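Local coordinates for protein cyanophage-like gp41-1 intein (Metagenome, PDB 6QAZ) that probably carries out protein splicing, excising itself from a precursor and joining the flanking exteins, as a naturally split intein of the HINT fold, at residues D56-I61 / L87-M92. Residues are numbered along the deposited sequence; the frame is centred on the assembly and turned at random.
Sequences DGKEII and LYVKEM
The beta-hairpin turn that joins strands 45-54 and 59-63 of this intein's HINT fold meets the end of strand 86-89 through Asp56, Lys58 and Val89. Both contacts, Asp56 with Val89 and Lys58 with Val89, are made by side chains, and the backbones stay well apart: the closest CA atoms, those of Lys58 and Val89, are 8.6 Å from one another. Val89 offers its two methyls. CG1 lies 3.9 Å from Lys58 CD, with the aliphatic part of the lysine running obliquely past the valine. The Asp56 and Val89 side chains meet from opposite directions, with OD2 of Asp56 4.0 Å from both CG1 and CG2 of Val89. A buried valine thus packs against a salt bridge and the methylenes leading to it.

The turn is held by its own polar groups. Asp56 OD1 accepts from the backbone N of Lys58 at 3.1 Å, with a nearly straight N-H...O angle of 165°, closing an Asx turn around Gly57. The other carboxylate oxygen takes the lysine's ammonium: NZ of Lys58 sits 2.7 Å from OD2 of Asp56, well above the carboxylate plane. The lysine chain is extended until its last torsion (chi4 57°), where it bends and brings NZ to the carboxylate. Two bonds on different oxygens should limit rotation of the Asp56 group. A water donates to Lys90 O at 2.6 Å and accepts a weak bond from Lys58 NZ, linking the two segments beyond Val89.

Neighbouring strands and a loop surround this contact. Leu54, late in strand 45-54, touches Val89, and Lys95 of strand 93-113 touches Asp56. Lys58 also rests on Asp123 and Ile124, while Lys90 makes a backbone hydrogen bond with Asp123, which places the contact beside the start of strand 124-127.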
# COMPACT_ATOMS: atom_id res chain seq x y z
N ASP A 56 6.83 7.30 12.60
CA ASP A 56 7.36 6.12 13.31
C ASP A 56 8.41 5.38 12.47
O ASP A 56 8.82 4.26 12.86
CB ASP A 56 6.24 5.21 13.76
CG ASP A 56 5.46 4.63 12.60
OD1 ASP A 56 5.80 4.91 11.43
OD2 ASP A 56 4.48 3.88 12.90
N GLY A 57 8.84 5.96 11.37
CA GLY A 57 9.85 5.34 10.52
C GLY A 57 9.31 4.50 9.40
O GLY A 57 10.06 4.19 8.46
N LYS A 58 8.06 4.06 9.47
CA LYS A 58 7.55 3.13 8.46
C LYS A 58 7.57 3.81 7.09
O LYS A 58 7.27 4.99 6.95
CB LYS A 58 6.15 2.66 8.81
CG LYS A 58 6.06 1.84 10.07
CD LYS A 58 4.66 1.39 10.32
CE LYS A 58 4.44 0.53 11.54
NZ LYS A 58 4.87 1.17 12.78
N GLU A 59 7.89 3.02 6.07
CA GLU A 59 8.00 3.51 4.69
C GLU A 59 7.22 2.62 3.75
O GLU A 59 7.11 1.39 3.98
CB GLU A 59 9.47 3.47 4.21
CG GLU A 59 10.42 4.40 4.83
CD GLU A 59 11.87 4.05 4.42
OE1 GLU A 59 12.10 3.38 3.34
OE2 GLU A 59 12.73 4.53 5.08
N ILE A 60 6.77 3.19 2.66
CA ILE A 60 6.18 2.44 1.56
C ILE A 60 6.53 3.15 0.27
O ILE A 60 6.58 4.39 0.24
CB ILE A 60 4.67 2.24 1.76
CG1 ILE A 60 4.07 1.37 0.73
CG2 ILE A 60 3.96 3.56 1.80
CD1 ILE A 60 2.66 0.85 1.13
N ILE A 61 6.73 2.39 -0.78
CA ILE A 61 7.04 2.92 -2.12
C ILE A 61 5.89 2.55 -3.04
O ILE A 61 5.53 1.38 -3.17
CB ILE A 61 8.41 2.41 -2.60
CG1 ILE A 61 9.52 3.04 -1.76
CG2 ILE A 61 8.61 2.74 -4.08
CD1 ILE A 61 10.88 2.46 -2.06
N LEU A 87 -1.61 8.75 7.91
CA LEU A 87 -2.03 7.42 7.48
C LEU A 87 -2.31 6.57 8.71
O LEU A 87 -1.93 6.91 9.81
CB LEU A 87 -0.98 6.77 6.58
CG LEU A 87 -0.63 7.54 5.31
CD1 LEU A 87 0.29 6.72 4.43
CD2 LEU A 87 -1.88 7.94 4.53
N TYR A 88 -2.95 5.43 8.49
CA TYR A 88 -3.19 4.45 9.55
C TYR A 88 -2.10 3.40 9.51
O TYR A 88 -1.77 2.88 8.43
CB TYR A 88 -4.55 3.79 9.37
CG TYR A 88 -5.72 4.74 9.48
CD1 TYR A 88 -6.26 5.08 10.70
CD2 TYR A 88 -6.28 5.32 8.35
CE1 TYR A 88 -7.34 5.94 10.79
CE2 TYR A 88 -7.35 6.19 8.42
CZ TYR A 88 -7.89 6.50 9.65
OH TYR A 88 -8.91 7.42 9.70
N VAL A 89 -1.60 3.03 10.68
CA VAL A 89 -0.64 1.93 10.80
C VAL A 89 -1.28 0.84 11.63
O VAL A 89 -2.29 1.03 12.29
CB VAL A 89 0.70 2.37 11.40
CG1 VAL A 89 1.32 3.44 10.54
CG2 VAL A 89 0.61 2.77 12.86
N LYS A 90 -0.70 -0.33 11.61
CA LYS A 90 -1.33 -1.45 12.32
C LYS A 90 -1.36 -1.09 13.79
O LYS A 90 -0.36 -0.66 14.33
CB LYS A 90 -0.66 -2.77 12.00
CG LYS A 90 -1.42 -4.01 12.46
CD LYS A 90 -0.76 -5.31 12.00
CE LYS A 90 -1.24 -6.50 12.80
NZ LYS A 90 -0.38 -7.68 12.57
N GLU A 91 -2.44 -1.27 14.55
CA GLU A 91 -3.85 -1.42 14.23
C GLU A 91 -4.59 -0.08 14.41
O GLU A 91 -4.95 0.38 15.55
CB GLU A 91 -4.53 -2.40 15.18
CG GLU A 91 -5.79 -3.01 14.61
CD GLU A 91 -5.57 -3.69 13.26
OE1 GLU A 91 -4.75 -4.59 13.19
OE2 GLU A 91 -6.19 -3.30 12.32
N MET A 92 -4.94 0.45 13.28
CA MET A 92 -5.67 1.71 13.06
C MET A 92 -5.14 2.84 13.93
O MET A 92 -5.93 3.62 14.40
CB MET A 92 -7.16 1.46 13.26
CG MET A 92 -7.74 0.52 12.23
SD MET A 92 -7.54 1.15 10.59
CE MET A 92 -8.71 2.49 10.50
O HOH W 1 2.14 -0.37 13.72